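Local coordinates for possible substrate binding protein of ABC transporter system (Rhodopseudomonas palustris, PDB 3N0X) that probably binds branched-chain amino acids or related small molecules in the periplasm and delivers them to an ABC transporter for uptake, at residues V207-A210 with D214-T217; M317-P322 with M326-E331. All blocks are in the same frame, centred on the assembly; numbering follows the deposited sequence.

Overall arrangement
Interaction 1 and interaction 2 lie on opposite sides of the chain's centre, with about 31 Å between their centres and about 17 Å between their nearest atoms. They share no strand or helix. Interaction 1 is partly buried and works at the end of a parallel sheet, where strand 202-207 runs through a loop into helix 215-221. No hydrogen bond crosses it, and the contact across it is side-chain packing. Interaction 2 is mostly buried and belongs to an antiparallel sheet. Three backbone hydrogen bonds join its segments, and Phe319 and Met326 share a face. Both contacts put a ring under aliphatic carbon: Trp209 under Pro215, Phe319 under Met326.

Interaction 1: residues V207-A210 with D214-T217; sequences VIWA and DPLT
Pro215 lays its ring carbons over one face of the Trp209 indole. Its CD sits 3.7 Å from the centroid of the five-membered ring of Trp209, only 6° off the ring normal, so this is a CH-pi contact over the face. The neighbouring Pro215 CG reaches Trp209 CD2 at 3.6 Å. The indole is set by chi1 of -155°, which places CG roughly opposite the backbone N, and by the hydrogen bond from Trp209 NE1 to Gly212 O in the connecting loop.

The aliphatic contacts come from Val207. Its CG1 touches Pro215 CG at 3.9 Å. Leu216 meets the same valine tip to tip, with Leu216 CD2 at 3.7 Å from Val207 CG1. Pro215 thus touches Val207 at the strand end and Trp209 in the loop after it.

No hydrogen bond joins the two segments. Asp214 takes the N-cap position of the helix.

Phe185 packs edge-to-face with Trp209 and also touches Pro215. Leu216 leans on Leu231 and Thr233 of strand 229-233. Strand 202-207, helix 215-221 and the parallel strand 229-233 form a beta-alpha-beta unit in one lobe of the periplasmic binding protein fold. The contact seats the start of this helix against the end of the parallel sheet.

Interaction 2: residues M317-P322 with M326-E331; sequences MEFDTP and MVFRKE
Phe319 and Met326 form a hydrogen-bonded pair in an antiparallel hairpin. Met326 N donates a hydrogen bond to Phe319 O at 2.9 Å, almost straight at 178°. Phe319 N bonds back to Met326 O, also at 2.9 Å. Phe328 N reaches Met317 O at 3.0 Å from above the carbonyl plane. Val327 CA also points to Met317 O, and Glu318 CA to Met326 O, as CA-H...O contacts. The Thr321 hydroxyl bonds just past the segment, to Gly324 O and Lys323 N.

Met326, like Met317 modelled as selenomethionine, shares one face of the sheet with Phe319. Phe319 CG stands between its backbone N and carbonyl carbon (chi1 55°), which holds the ring against Met326 CB, 3.5 Å from CZ of Phe319. Met326 SE adds an oblique Met-aromatic contact. Phe319 CE1 sits above the centre of the Phe328 ring, planes at 34°, and Met317 CE touches that ring. With an alanine at Phe328, Phe319 CE1 and Met317 CE would probably lose their shared partner, and a gap would probably open beside Phe120.

The three bonds pair main-chain groups of Met317, Phe319, Met326 and Phe328, and Val327 bonds to Leu336 on strand 335-345. The buried side chains are left to apolar and aromatic contacts.

Interaction 1: residues V207-A210 with D214-T217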
loop_
_atom_site.group_PDB
_atom_site.type_symbol
_atom_site.label_atom_id
_atom_site.label_comp_id
_atom_site.label_asym_id
_atom_site.label_seq_id
_atom_site.Cartn_x
_atom_site.Cartn_y
_atom_site.Cartn_z
ATOM N N VAL A 207 11.790 5.514 -11.101
ATOM C CA VAL A 207 11.820 4.079 -11.297
ATOM C C VAL A 207 10.629 3.420 -10.590
ATOM O O VAL A 207 10.272 3.769 -9.433
ATOM C CB VAL A 207 13.122 3.512 -10.757
ATOM C CG1 VAL A 207 13.214 1.980 -11.004
ATOM C CG2 VAL A 207 14.336 4.201 -11.422
ATOM N N ILE A 208 10.025 2.452 -11.274
ATOM C CA ILE A 208 9.050 1.578 -10.663
ATOM C C ILE A 208 9.602 0.166 -10.921
ATOM O O ILE A 208 9.914 -0.192 -12.062
ATOM C CB ILE A 208 7.593 1.765 -11.170
ATOM C CG1 ILE A 208 6.675 0.709 -10.540
ATOM C CG2 ILE A 208 7.531 1.708 -12.693
ATOM C CD1 ILE A 208 5.189 0.901 -10.836
ATOM N N TRP A 209 9.721 -0.626 -9.870
ATOM C CA TRP A 209 10.368 -1.937 -10.003
ATOM C C TRP A 209 9.840 -2.876 -8.909
ATOM O O TRP A 209 9.706 -2.475 -7.753
ATOM C CB TRP A 209 11.891 -1.800 -9.878
ATOM C CG TRP A 209 12.655 -2.879 -10.549
ATOM C CD1 TRP A 209 13.104 -4.053 -9.998
ATOM C CD2 TRP A 209 13.063 -2.909 -11.923
ATOM N NE1 TRP A 209 13.791 -4.785 -10.937
ATOM C CE2 TRP A 209 13.783 -4.114 -12.130
ATOM C CE3 TRP A 209 12.931 -2.018 -12.992
ATOM C CZ2 TRP A 209 14.314 -4.453 -13.357
ATOM C CZ3 TRP A 209 13.472 -2.344 -14.192
ATOM C CH2 TRP A 209 14.150 -3.567 -14.386
ATOM N N ALA A 210 9.611 -4.127 -9.272
ATOM C CA ALA A 210 9.222 -5.165 -8.302
ATOM C C ALA A 210 10.226 -6.303 -8.403
ATOM O O ALA A 210 10.654 -6.672 -9.473
ATOM C CB ALA A 210 7.787 -5.667 -8.591
ATOM N N ASP A 214 17.866 -4.497 -8.591
ATOM C CA ASP A 214 18.468 -3.292 -8.007
ATOM C C ASP A 214 18.782 -2.173 -9.019
ATOM O O ASP A 214 19.897 -1.637 -9.068
ATOM C CB ASP A 214 19.723 -3.670 -7.206
ATOM C CG ASP A 214 20.042 -2.671 -6.112
ATOM O OD1 ASP A 214 19.250 -1.719 -5.872
ATOM O OD2 ASP A 214 21.109 -2.847 -5.488
ATOM N N PRO A 215 17.758 -1.757 -9.810
ATOM C CA PRO A 215 18.012 -0.648 -10.749
ATOM C C PRO A 215 18.497 0.674 -10.071
ATOM O O PRO A 215 19.302 1.365 -10.653
ATOM C CB PRO A 215 16.640 -0.416 -11.426
ATOM C CG PRO A 215 15.700 -0.916 -10.496
ATOM C CD PRO A 215 16.333 -2.101 -9.768
ATOM N N LEU A 216 18.045 0.990 -8.870
ATOM C CA LEU A 216 18.428 2.296 -8.270
ATOM C C LEU A 216 19.919 2.364 -7.964
ATOM O O LEU A 216 20.580 3.365 -8.281
ATOM C CB LEU A 216 17.588 2.625 -7.032
ATOM C CG LEU A 216 16.202 3.305 -7.235
ATOM C CD1 LEU A 216 16.305 4.631 -7.999
ATOM C CD2 LEU A 216 15.224 2.394 -7.922
ATOM N N THR A 217 20.457 1.289 -7.378
ATOM C CA THR A 217 21.887 1.202 -7.090
ATOM C C THR A 217 22.725 1.215 -8.357
ATOM O O THR A 217 23.739 1.895 -8.440
ATOM C CB THR A 217 22.230 -0.141 -6.367
ATOM O OG1 THR A 217 21.441 -0.256 -5.186
ATOM C CG2 THR A 217 23.699 -0.193 -6.035
#

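Interaction 2: residues M317-P322 with M326-E331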
loop_
_atom_site.group_PDB
_atom_site.type_symbol
_atom_site.label_atom_id
_atom_site.label_comp_id
_atom_site.label_asym_id
_atom_site.label_seq_id
_atom_site.Cartn_x
_atom_site.Cartn_y
_atom_site.Cartn_z
HETATM N N MSE A 317 -17.886 5.721 4.082
HETATM C CA MSE A 317 -17.591 5.784 5.517
HETATM C C MSE A 317 -16.164 6.246 5.785
HETATM O O MSE A 317 -15.210 5.615 5.316
HETATM C CB MSE A 317 -17.788 4.422 6.180
HETATM C CG MSE A 317 -17.792 4.466 7.707
HETATM SE SE MSE A 317 -17.840 2.684 8.458
HETATM C CE MSE A 317 -16.029 2.234 8.199
ATOM N N GLU A 318 -16.036 7.266 6.629
ATOM C CA GLU A 318 -14.736 7.707 7.158
ATOM C C GLU A 318 -14.350 6.887 8.380
ATOM O O GLU A 318 -15.218 6.455 9.156
ATOM C CB GLU A 318 -14.795 9.179 7.544
ATOM C CG GLU A 318 -15.153 10.095 6.401
ATOM C CD GLU A 318 -14.973 11.597 6.719
ATOM O OE1 GLU A 318 -14.768 11.952 7.906
ATOM O OE2 GLU A 318 -15.047 12.407 5.757
ATOM N N PHE A 319 -13.047 6.611 8.536
ATOM C CA PHE A 319 -12.574 5.981 9.724
ATOM C C PHE A 319 -11.148 6.434 10.036
ATOM O O PHE A 319 -10.419 6.837 9.125
ATOM C CB PHE A 319 -12.667 4.440 9.616
ATOM C CG PHE A 319 -11.975 3.838 8.415
ATOM C CD1 PHE A 319 -12.540 3.930 7.148
ATOM C CD2 PHE A 319 -10.783 3.129 8.559
ATOM C CE1 PHE A 319 -11.947 3.375 6.060
ATOM C CE2 PHE A 319 -10.149 2.586 7.476
ATOM C CZ PHE A 319 -10.707 2.711 6.191
ATOM N N ASP A 320 -10.781 6.345 11.303
ATOM C CA ASP A 320 -9.491 6.826 11.785
ATOM C C ASP A 320 -8.494 5.674 11.785
ATOM O O ASP A 320 -8.830 4.509 12.076
ATOM C CB ASP A 320 -9.627 7.389 13.204
ATOM C CG ASP A 320 -10.516 8.591 13.276
ATOM O OD1 ASP A 320 -10.431 9.452 12.363
ATOM O OD2 ASP A 320 -11.264 8.663 14.280
ATOM N N THR A 321 -7.253 5.996 11.406
ATOM C CA THR A 321 -6.209 4.988 11.259
ATOM C C THR A 321 -4.855 5.576 11.707
ATOM O O THR A 321 -4.761 6.781 11.991
ATOM C CB THR A 321 -6.060 4.543 9.780
ATOM O OG1 THR A 321 -5.401 5.570 9.060
ATOM C CG2 THR A 321 -7.409 4.220 9.111
ATOM N N PRO A 322 -3.785 4.754 11.719
ATOM C CA PRO A 322 -2.482 5.363 11.983
ATOM C C PRO A 322 -2.034 6.384 10.951
ATOM O O PRO A 322 -1.077 7.122 11.192
ATOM C CB PRO A 322 -1.499 4.159 11.952
ATOM C CG PRO A 322 -2.378 2.971 12.312
ATOM C CD PRO A 322 -3.694 3.280 11.681
HETATM N N MSE A 326 -9.153 7.836 6.752
HETATM C CA MSE A 326 -9.373 7.110 5.489
HETATM C C MSE A 326 -10.879 7.173 5.193
HETATM O O MSE A 326 -11.667 7.392 6.090
HETATM C CB MSE A 326 -8.894 5.675 5.556
HETATM C CG MSE A 326 -7.397 5.523 5.632
HETATM SE SE MSE A 326 -6.906 3.731 5.288
HETATM C CE MSE A 326 -5.081 3.889 5.719
ATOM N N VAL A 327 -11.254 7.002 3.920
ATOM C CA VAL A 327 -12.664 6.950 3.565
ATOM C C VAL A 327 -12.867 5.882 2.493
ATOM O O VAL A 327 -12.159 5.835 1.487
ATOM C CB VAL A 327 -13.254 8.353 3.172
ATOM C CG1 VAL A 327 -12.521 8.997 1.959
ATOM C CG2 VAL A 327 -14.759 8.257 2.922
ATOM N N PHE A 328 -13.840 5.001 2.716
ATOM C CA PHE A 328 -14.196 4.028 1.670
ATOM C C PHE A 328 -15.023 4.746 0.616
ATOM O O PHE A 328 -16.142 5.168 0.860
ATOM C CB PHE A 328 -15.020 2.868 2.178
ATOM C CG PHE A 328 -14.266 1.871 3.024
ATOM C CD1 PHE A 328 -13.111 1.218 2.575
ATOM C CD2 PHE A 328 -14.756 1.529 4.270
ATOM C CE1 PHE A 328 -12.481 0.297 3.339
ATOM C CE2 PHE A 328 -14.121 0.557 5.049
ATOM C CZ PHE A 328 -12.988 -0.059 4.602
ATOM N N ARG A 329 -14.479 4.860 -0.578
ATOM C CA ARG A 329 -15.193 5.525 -1.660
ATOM C C ARG A 329 -16.415 4.705 -2.005
ATOM O O ARG A 329 -16.317 3.491 -2.127
ATOM C CB ARG A 329 -14.246 5.653 -2.850
ATOM C CG ARG A 329 -14.873 6.327 -4.077
ATOM C CD ARG A 329 -13.812 6.934 -4.924
ATOM N NE ARG A 329 -12.879 5.951 -5.495
ATOM C CZ ARG A 329 -11.876 6.298 -6.278
ATOM N NH1 ARG A 329 -11.660 7.594 -6.531
ATOM N NH2 ARG A 329 -11.118 5.377 -6.820
ATOM N N LYS A 330 -17.577 5.349 -2.155
ATOM C CA LYS A 330 -18.815 4.641 -2.472
ATOM C C LYS A 330 -18.737 3.808 -3.767
ATOM O O LYS A 330 -19.242 2.663 -3.821
ATOM C CB LYS A 330 -19.967 5.654 -2.556
ATOM C CG LYS A 330 -21.324 5.093 -3.017
ATOM N N GLU A 331 -18.127 4.341 -4.803
ATOM C CA GLU A 331 -18.207 3.728 -6.132
ATOM C C GLU A 331 -17.490 2.394 -6.212
ATOM O O GLU A 331 -18.030 1.427 -6.738
ATOM C CB GLU A 331 -17.607 4.640 -7.207
ATOM C CG GLU A 331 -18.335 5.965 -7.400
ATOM C CD GLU A 331 -17.759 7.126 -6.586
ATOM O OE1 GLU A 331 -17.587 7.025 -5.346
ATOM O OE2 GLU A 331 -17.512 8.185 -7.203
#